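Local coordinates for Ice-binding protein (PDB 5UYT), which is a bacterial antifreeze protein that binds ice, probably limiting its growth, with ice-binding-like domains built as right-handed beta-helices, at residues G219-V222 and C223-I226; T272-A275 and A276-L279; L305-P309 and H310-L314. All blocks are in the same frame, centred on the assembly; numbering follows the deposited sequence. Where two conformers were deposited one is given.

Contact 1 (G219-V222 and C223-I226)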
ATOM      1  N   GLY A 219       2.661  -1.645 -26.674  1.00 21.02           N
ATOM      2  CA  GLY A 219       2.778  -1.392 -28.125  1.00 21.69           C
ATOM      3  C   GLY A 219       2.230  -0.019 -28.537  1.00 21.24           C
ATOM      4  O   GLY A 219       2.519   0.997 -27.883  1.00 20.41           O
ATOM      5  N   THR A 220       1.434   0.017 -29.612  1.00 21.92           N
ATOM      6  CA  THR A 220       1.009   1.304 -30.187  1.00 21.99           C
ATOM      7  C   THR A 220      -0.085   1.968 -29.347  1.00 21.68           C
ATOM      8  O   THR A 220      -0.308   3.173 -29.459  1.00 20.39           O
ATOM      9  CB  THR A 220       0.528   1.182 -31.650  1.00 23.18           C
ATOM     10  OG1 THR A 220      -0.682   0.396 -31.672  1.00 24.29           O
ATOM     11  CG2 THR A 220       1.577   0.509 -32.545  1.00 24.60           C
ATOM     12  N   VAL A 221      -0.733   1.202 -28.471  1.00 21.66           N
ATOM     13  CA  VAL A 221      -1.788   1.782 -27.648  1.00 23.00           C
ATOM     14  C   VAL A 221      -1.222   2.770 -26.582  1.00 22.39           C
ATOM     15  O   VAL A 221      -1.972   3.581 -26.005  1.00 21.74           O
ATOM     16  CB  VAL A 221      -2.799   0.694 -27.152  1.00 24.95           C
ATOM     17  CG1 VAL A 221      -2.450   0.225 -25.762  1.00 26.38           C
ATOM     18  CG2 VAL A 221      -4.214   1.284 -27.134  1.00 27.04           C
ATOM     19  N   VAL A 222       0.122   2.792 -26.415  1.00 22.55           N
ATOM     20  CA  VAL A 222       0.792   3.842 -25.613  1.00 22.12           C
ATOM     21  C   VAL A 222       0.520   5.263 -26.167  1.00 22.22           C
ATOM     22  O   VAL A 222       0.561   6.253 -25.418  1.00 21.70           O
ATOM     23  CB  VAL A 222       2.337   3.634 -25.487  1.00 22.37           C
ATOM     24  CG1 VAL A 222       3.074   4.081 -26.732  1.00 22.67           C
ATOM     25  CG2 VAL A 222       2.878   4.359 -24.255  1.00 21.90           C
ATOM     26  N   CYS A 223       0.196   5.348 -27.460  1.00 21.94           N
ATOM     27  CA  CYS A 223      -0.121   6.635 -28.088  1.00 20.56           C
ATOM     28  C   CYS A 223      -1.569   7.048 -27.964  1.00 19.23           C
ATOM     29  O   CYS A 223      -1.907   8.151 -28.391  1.00 18.24           O
ATOM     30  CB  CYS A 223       0.279   6.632 -29.579  1.00 21.39           C
ATOM     31  SG  CYS A 223       2.076   6.513 -29.775  1.00 23.48           S
ATOM     32  N   TYR A 224      -2.412   6.187 -27.389  1.00 18.08           N
ATOM     33  CA  TYR A 224      -3.820   6.547 -27.198  1.00 17.12           C
ATOM     34  C   TYR A 224      -4.089   6.883 -25.743  1.00 16.59           C
ATOM     35  O   TYR A 224      -3.443   6.342 -24.848  1.00 17.46           O
ATOM     36  CB  TYR A 224      -4.722   5.386 -27.608  1.00 17.46           C
ATOM     37  CG  TYR A 224      -4.971   5.263 -29.088  1.00 17.64           C
ATOM     38  CD1 TYR A 224      -6.172   5.715 -29.646  1.00 18.04           C
ATOM     39  CD2 TYR A 224      -4.030   4.668 -29.930  1.00 18.07           C
ATOM     40  CE1 TYR A 224      -6.396   5.598 -31.008  1.00 18.06           C
ATOM     41  CE2 TYR A 224      -4.248   4.540 -31.291  1.00 18.49           C
ATOM     42  CZ  TYR A 224      -5.449   4.999 -31.814  1.00 18.64           C
ATOM     43  OH  TYR A 224      -5.698   4.861 -33.143  1.00 18.32           O
ATOM     44  N   THR A 225      -5.080   7.731 -25.519  1.00 15.23           N
ATOM     45  CA  THR A 225      -5.481   8.100 -24.202  1.00 15.05           C
ATOM     46  C   THR A 225      -6.883   7.586 -23.894  1.00 15.14           C
ATOM     47  O   THR A 225      -7.169   7.261 -22.740  1.00 15.40           O
ATOM     48  CB  THR A 225      -5.382   9.626 -24.056  1.00 14.48           C
ATOM     49  OG1 THR A 225      -4.032  10.008 -24.359  1.00 14.92           O
ATOM     50  CG2 THR A 225      -5.744  10.090 -22.636  1.00 13.44           C
ATOM     51  N   ILE A 226      -7.782   7.595 -24.885  1.00 15.15           N
ATOM     52  CA  ILE A 226      -9.144   7.067 -24.716  0.50 15.47           C
ATOM     53  C   ILE A 226      -9.378   6.179 -25.936  1.00 16.36           C
ATOM     54  O   ILE A 226      -9.316   6.675 -27.085  1.00 16.88           O
ATOM     55  CB  ILE A 226     -10.210   8.189 -24.712  0.50 14.78           C
ATOM     56  CG1 ILE A 226      -9.873   9.257 -23.663  0.50 14.10           C
ATOM     57  CG2 ILE A 226     -11.611   7.615 -24.494  0.50 15.45           C
ATOM     58  CD1 ILE A 226     -10.058   8.831 -22.223  0.50 13.81           C
TER

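Contact 2 (T272-A275 and A276-L279)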
ATOM      1  N   THR A 272      -6.264   2.321 -35.391  1.00 21.64           N
ATOM      2  CA  THR A 272      -7.174   1.727 -34.401  1.00 20.99           C
ATOM      3  C   THR A 272      -7.100   0.185 -34.452  1.00 22.89           C
ATOM      4  O   THR A 272      -7.249  -0.460 -33.425  1.00 21.91           O
ATOM      5  CB  THR A 272      -8.642   2.204 -34.537  1.00 20.62           C
ATOM      6  OG1 THR A 272      -9.202   1.728 -35.765  1.00 21.32           O
ATOM      7  CG2 THR A 272      -8.733   3.743 -34.455  1.00 19.74           C
ATOM      8  N   ALA A 273      -6.881  -0.393 -35.646  1.00 23.66           N
ATOM      9  CA  ALA A 273      -6.785  -1.847 -35.766  1.00 25.68           C
ATOM     10  C   ALA A 273      -5.564  -2.370 -35.011  1.00 25.80           C
ATOM     11  O   ALA A 273      -5.661  -3.377 -34.281  1.00 26.10           O
ATOM     12  CB  ALA A 273      -6.781  -2.298 -37.244  1.00 26.36           C
ATOM     13  N   GLN A 274      -4.436  -1.670 -35.149  1.00 26.03           N
ATOM     14  CA  GLN A 274      -3.193  -2.067 -34.484  1.00 26.42           C
ATOM     15  C   GLN A 274      -3.285  -1.842 -32.983  1.00 24.73           C
ATOM     16  O   GLN A 274      -2.798  -2.675 -32.182  1.00 24.57           O
ATOM     17  CB  GLN A 274      -1.972  -1.333 -35.068  1.00 27.48           C
ATOM     18  CG  GLN A 274      -0.637  -1.772 -34.449  1.00 30.32           C
ATOM     19  CD  GLN A 274      -0.296  -3.234 -34.726  1.00 32.53           C
ATOM     20  OE1 GLN A 274      -0.495  -3.735 -35.824  1.00 34.65           O
ATOM     21  NE2 GLN A 274       0.236  -3.917 -33.725  1.00 34.94           N
ATOM     22  N   ALA A 275      -3.908  -0.721 -32.601  1.00 22.44           N
ATOM     23  CA  ALA A 275      -4.145  -0.452 -31.185  1.00 21.53           C
ATOM     24  C   ALA A 275      -5.019  -1.553 -30.555  1.00 21.48           C
ATOM     25  O   ALA A 275      -4.770  -1.954 -29.420  1.00 21.30           O
ATOM     26  CB  ALA A 275      -4.762   0.918 -30.975  1.00 20.27           C
ATOM     27  N   ALA A 276      -6.049  -2.003 -31.262  1.00 21.83           N
ATOM     28  CA  ALA A 276      -6.935  -3.045 -30.697  1.00 22.40           C
ATOM     29  C   ALA A 276      -6.165  -4.350 -30.424  1.00 23.09           C
ATOM     30  O   ALA A 276      -6.374  -5.003 -29.397  1.00 23.12           O
ATOM     31  CB  ALA A 276      -8.122  -3.325 -31.632  1.00 23.36           C
ATOM     32  N   LEU A 277      -5.293  -4.736 -31.348  1.00 23.55           N
ATOM     33  CA  LEU A 277      -4.470  -5.954 -31.163  1.00 25.20           C
ATOM     34  C   LEU A 277      -3.570  -5.792 -29.938  1.00 24.32           C
ATOM     35  O   LEU A 277      -3.457  -6.683 -29.087  1.00 24.31           O
ATOM     36  CB  LEU A 277      -3.632  -6.244 -32.423  1.00 26.64           C
ATOM     37  CG  LEU A 277      -4.441  -6.670 -33.656  1.00 29.51           C
ATOM     38  CD1 LEU A 277      -3.543  -6.842 -34.892  1.00 31.37           C
ATOM     39  CD2 LEU A 277      -5.186  -7.998 -33.423  1.00 32.17           C
ATOM     40  N   ASP A 278      -2.953  -4.628 -29.839  1.00 23.63           N
ATOM     41  CA  ASP A 278      -2.007  -4.371 -28.769  1.00 23.56           C
ATOM     42  C   ASP A 278      -2.707  -4.260 -27.413  1.00 22.66           C
ATOM     43  O   ASP A 278      -2.162  -4.700 -26.406  1.00 22.29           O
ATOM     44  CB  ASP A 278      -1.194  -3.127 -29.067  1.00 23.76           C
ATOM     45  CG  ASP A 278      -0.193  -3.370 -30.168  1.00 26.03           C
ATOM     46  OD1 ASP A 278       0.058  -4.549 -30.470  1.00 27.99           O
ATOM     47  OD2 ASP A 278       0.344  -2.400 -30.718  1.00 27.50           O
ATOM     48  N   LEU A 279      -3.921  -3.716 -27.416  1.00 22.40           N
ATOM     49  CA  LEU A 279      -4.732  -3.664 -26.188  1.00 21.84           C
ATOM     50  C   LEU A 279      -5.065  -5.081 -25.707  1.00 22.15           C
ATOM     51  O   LEU A 279      -4.922  -5.370 -24.519  1.00 21.92           O
ATOM     52  CB  LEU A 279      -6.025  -2.878 -26.407  1.00 21.94           C
ATOM     53  CG  LEU A 279      -6.966  -2.757 -25.203  1.00 22.07           C
ATOM     54  CD1 LEU A 279      -6.272  -1.983 -24.085  1.00 22.98           C
ATOM     55  CD2 LEU A 279      -8.211  -1.980 -25.631  1.00 21.62           C
TER

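Contact 3 (L305-P309 and H310-L314)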
ATOM      1  N   LEU A 305      -6.353   3.933   1.834  1.00 18.75           N
ATOM      2  CA  LEU A 305      -5.520   2.757   1.686  1.00 18.79           C
ATOM      3  C   LEU A 305      -4.227   3.198   1.008  1.00 18.56           C
ATOM      4  O   LEU A 305      -4.250   4.048   0.093  1.00 18.64           O
ATOM      5  CB  LEU A 305      -6.220   1.742   0.757  1.00 18.73           C
ATOM      6  CG  LEU A 305      -5.627   0.366   0.432  1.00 19.42           C
ATOM      7  CD1 LEU A 305      -5.427  -0.493   1.686  1.00 21.19           C
ATOM      8  CD2 LEU A 305      -6.563  -0.338  -0.572  1.00 19.20           C
ATOM      9  N   VAL A 306      -3.112   2.628   1.452  1.00 18.52           N
ATOM     10  CA  VAL A 306      -1.827   2.841   0.795  1.00 17.83           C
ATOM     11  C   VAL A 306      -1.337   1.479   0.310  1.00 18.16           C
ATOM     12  O   VAL A 306      -1.336   0.492   1.086  1.00 18.02           O
ATOM     13  CB  VAL A 306      -0.790   3.450   1.779  1.00 19.49           C
ATOM     14  CG1 VAL A 306       0.555   3.703   1.093  1.00 19.70           C
ATOM     15  CG2 VAL A 306      -1.323   4.747   2.377  1.00 19.78           C
ATOM     16  N   LEU A 307      -0.889   1.443  -0.951  1.00 17.35           N
ATOM     17  CA  LEU A 307      -0.340   0.248  -1.574  1.00 17.71           C
ATOM     18  C   LEU A 307       1.143   0.462  -1.932  1.00 17.70           C
ATOM     19  O   LEU A 307       1.632   1.603  -1.962  1.00 18.29           O
ATOM     20  CB  LEU A 307      -1.164  -0.122  -2.822  1.00 16.57           C
ATOM     21  CG  LEU A 307      -2.670  -0.393  -2.569  1.00 16.27           C
ATOM     22  CD1 LEU A 307      -3.373  -0.770  -3.895  1.00 16.16           C
ATOM     23  CD2 LEU A 307      -2.893  -1.476  -1.500  1.00 16.86           C
ATOM     24  N   THR A 308       1.845  -0.658  -2.156  1.00 18.35           N
ATOM     25  CA  THR A 308       3.277  -0.689  -2.474  1.00 18.27           C
ATOM     26  C   THR A 308       3.480  -1.515  -3.761  1.00 18.36           C
ATOM     27  O   THR A 308       2.513  -2.121  -4.274  1.00 17.89           O
ATOM     28  CB  THR A 308       4.083  -1.267  -1.285  1.00 18.86           C
ATOM     29  OG1 THR A 308       3.464  -2.474  -0.813  1.00 19.25           O
ATOM     30  CG2 THR A 308       4.171  -0.237  -0.154  1.00 18.80           C
ATOM     31  N   PRO A 309       4.713  -1.521  -4.324  1.00 19.44           N
ATOM     32  CA  PRO A 309       4.858  -2.129  -5.644  1.00 19.46           C
ATOM     33  C   PRO A 309       4.647  -3.657  -5.616  1.00 20.06           C
ATOM     34  O   PRO A 309       5.453  -4.394  -5.018  1.00 21.05           O
ATOM     35  CB  PRO A 309       6.312  -1.788  -6.043  1.00 19.77           C
ATOM     36  CG  PRO A 309       6.594  -0.539  -5.279  1.00 19.53           C
ATOM     37  CD  PRO A 309       5.930  -0.778  -3.945  1.00 19.42           C
ATOM     38  N   HIS A 310       3.541  -4.089  -6.238  1.00 19.62           N
ATOM     39  CA  HIS A 310       3.071  -5.484  -6.223  1.00 20.25           C
ATOM     40  C   HIS A 310       2.036  -5.631  -7.344  1.00 20.12           C
ATOM     41  O   HIS A 310       1.540  -4.635  -7.874  1.00 19.92           O
ATOM     42  CB  HIS A 310       2.315  -5.817  -4.919  1.00 20.53           C
ATOM     43  CG  HIS A 310       3.183  -5.940  -3.698  1.00 20.70           C
ATOM     44  ND1 HIS A 310       3.216  -4.965  -2.723  1.00 21.12           N
ATOM     45  CD2 HIS A 310       4.019  -6.920  -3.281  1.00 22.23           C
ATOM     46  CE1 HIS A 310       4.035  -5.339  -1.752  1.00 21.77           C
ATOM     47  NE2 HIS A 310       4.549  -6.517  -2.071  1.00 22.33           N
ATOM     48  N   THR A 311       1.657  -6.879  -7.604  1.00 20.77           N
ATOM     49  CA  THR A 311       0.445  -7.179  -8.316  1.00 20.90           C
ATOM     50  C   THR A 311      -0.647  -7.488  -7.274  1.00 20.60           C
ATOM     51  O   THR A 311      -0.518  -8.452  -6.507  1.00 20.96           O
ATOM     52  CB  THR A 311       0.643  -8.400  -9.209  1.00 22.11           C
ATOM     53  OG1 THR A 311       1.675  -8.135 -10.174  1.00 21.47           O
ATOM     54  CG2 THR A 311      -0.668  -8.727  -9.948  1.00 22.56           C
ATOM     55  N   TYR A 312      -1.728  -6.708  -7.288  1.00 19.50           N
ATOM     56  CA  TYR A 312      -2.835  -6.897  -6.329  1.00 19.06           C
ATOM     57  C   TYR A 312      -4.010  -7.518  -7.035  1.00 19.32           C
ATOM     58  O   TYR A 312      -4.204  -7.286  -8.236  1.00 18.33           O
ATOM     59  CB  TYR A 312      -3.284  -5.536  -5.793  1.00 18.69           C
ATOM     60  CG  TYR A 312      -2.249  -4.923  -4.891  1.00 18.95           C
ATOM     61  CD1 TYR A 312      -2.148  -5.330  -3.552  1.00 19.77           C
ATOM     62  CD2 TYR A 312      -1.327  -3.979  -5.377  1.00 18.92           C
ATOM     63  CE1 TYR A 312      -1.180  -4.786  -2.705  1.00 18.91           C
ATOM     64  CE2 TYR A 312      -0.355  -3.432  -4.535  1.00 18.38           C
ATOM     65  CZ  TYR A 312      -0.292  -3.839  -3.203  1.00 18.54           C
ATOM     66  OH  TYR A 312       0.664  -3.340  -2.328  1.00 18.01           O
ATOM     67  N   LEU A 313      -4.814  -8.265  -6.285  1.00 19.88           N
ATOM     68  CA  LEU A 313      -6.109  -8.765  -6.775  1.00 20.58           C
ATOM     69  C   LEU A 313      -7.243  -8.206  -5.904  1.00 20.42           C
ATOM     70  O   LEU A 313      -7.221  -8.324  -4.664  1.00 20.18           O
ATOM     71  CB  LEU A 313      -6.170 -10.307  -6.733  1.00 21.76           C
ATOM     72  CG  LEU A 313      -7.542 -10.907  -7.087  1.00 22.71           C
ATOM     73  CD1 LEU A 313      -7.968 -10.647  -8.535  1.00 23.39           C
ATOM     74  CD2 LEU A 313      -7.540 -12.401  -6.760  1.00 24.36           C
ATOM     75  N   LEU A 314      -8.211  -7.573  -6.552  1.00 19.44           N
ATOM     76  CA  LEU A 314      -9.500  -7.299  -5.923  1.00 19.64           C
ATOM     77  C   LEU A 314     -10.486  -8.263  -6.594  1.00 20.38           C
ATOM     78  O   LEU A 314     -10.818  -8.068  -7.766  1.00 20.12           O
ATOM     79  CB  LEU A 314      -9.894  -5.835  -6.158  1.00 18.86           C
ATOM     80  CG  LEU A 314      -9.041  -4.831  -5.358  1.00 18.69           C
ATOM     81  CD1 LEU A 314      -8.838  -3.586  -6.198  1.00 18.07           C
ATOM     82  CD2 LEU A 314      -9.736  -4.458  -4.050  1.00 18.91           C
TER

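Contact 1 (G219-V222 and C223-I226)
Val221 and Tyr224 meet three residues apart where a short 3-10 turn runs into a strand. Their side chains cross at about a right angle, and CG2 of Val221 rests 4.2 Å from CB of Tyr224, so the valine touches the root of the tyrosine and not the middle of its ring. The ring has its CG beside the backbone N and anti to the carbonyl carbon (chi1 -81°), which brings one edge round toward the start of the turn; there the carbonyl O of Thr220 lies near the ring plane, 4.0 Å from CD2. Beyond the turn the phenol reaches Ser271, its OH hydrogen-bonded to OG of that residue. On Cys223 the sulfur takes the corresponding rotation (chi1 -66°) and comes alongside Val222, with SG 4.0 Å from CG1. This places SG for its disulfide with Cys422. Two backbone bonds close the turn and so set where the side chains start: Cys223 N to Thr220 O at 3.0 Å, and Tyr224 N to Val221 O at 3.0 Å. Both span three residues. Arg401 takes up two further backbone acceptors, binding the carbonyl O of Val222 through NH2 and that of Tyr224 through NE. The i to i+3 pattern is that of a 3-10 turn, here leading into strand 224-228 of the second beta-helix, with a disulfide that joins this entry to the end of the same unit near Cys422.

Contact 2 (T272-A275 and A276-L279)
Thr272 to Leu279 make two turns of regular alpha-helix, in which the N-H groups of Ala276, Leu277, Asp278 and Leu279 each bond the carbonyl four residues back; the span runs from 2.8 Å for Leu279 N to Ala275 O up to 3.3 Å for Leu277 N to Ala273 O. Gln274 and Asp278, one turn apart, carry the side-chain contact. The glutamine leaves with CG anti to its own N (chi1 -177°) and then bends at the next bond, which swings the amide along the helix toward the carboxylate. NE2 faces both oxygens, 3.3 Å from OD1 and 3.4 Å from OD2 of Asp278. Both bonds are weak, the one to OD2 nearly straight, and the amide and carboxylate planes stand 62° apart, so NE2 approaches both oxygens with the two groups well out of one plane. OD2 has a firmer partner, the backbone N of Thr220 in the preceding loop. With an alanine in place of Asp278, the Thr220 amide would probably be left without its acceptor and the Gln274 amide free to swing. Leu277 lies over the previous turn, its CG 3.6 Å from Ala273 O. The other flank faces the beta-helix: Thr272 and Ala275 pack on Tyr224 of strand 224-228, while Ala275 and Leu279 reach Phe227. Small side chains at Ala273 and Ala276 meet Asn248, whose OD1 also bonds the Thr272 hydroxyl. Helix 270-288 thus lies beside the strands, held by aromatic packing on one flank and by the Thr220 loop at Gln274 and Asp278.

Contact 3 (L305-P309 and H310-L314)
Tyr312 reaches back with its phenol to the backbone of Thr308, across the bend between strands 305-307 and 311-314. The hydrogen bonds centre on that hydroxyl. Thr308 N donates to Tyr312 OH at 2.9 Å and almost straight (167°), and His310 ND1 donates to the same oxygen at 3.1 Å, the oxygen lying 27° out of the imidazole plane. A weak second bond of His310 ND1, 3.3 Å to Thr308 O, ties the ring further to the bend. Asp47, from the first ice-binding-like region of the chain, completes the network: OD1 bonds Tyr312 OH and OD2 bonds Thr308 OG1.

Between flat groups and their neighbours, Thr308 and His310 lie side by side and point the same way, which puts OG1 in the imidazole plane at the ring's edge, 3.1 Å from CE1. The histidine's CG sits beside the backbone N (chi1 -72°), and one face of its ring turns to the carbonyl O of Pro309.

The apolar contacts sandwich the phenol ring. Leu307 slides past Tyr312 in the opposite direction and sets CD1 over one face, a CH-pi contact 4.2 Å from the ring centroid; its CB lies 3.8 Å from CE2. On the opposite face, toward the rim, sits His310 CB, 3.5 Å above the plane.

Chemically, the tyrosine oxygen accepts two N-H groups, and its bond to Asp47 probably uses the hydroxyl proton. Donors gathered round that carboxylate would probably stabilise its negative charge, and the two bonds to Asp47 link the buried bend to the first ice-binding-like region.

Contacts 1 and 2 form one neighbourhood, their centres about 9 Å apart, whereas contact 3 lies well away, with centres about 24 and 28 Å from theirs. All three belong to the second ice-binding-like unit. Contact 1 is a mostly buried turn stabilised by backbone bonds and a disulfide. Contact 2 is amphipathic, with a polar pair at its partly open flank and Thr272, Ala275 and Leu279 turned to strand 224-228. Contact 3, also buried, lies nearest the centre of the chain, where hydroxyls and an imidazole meet an aspartate of the other unit. Where contacts 1 and 2 touch, through the Thr220 amide and Asp278, helix 270-288 is joined to the turn before strand 224-228; contact 3 faces across units.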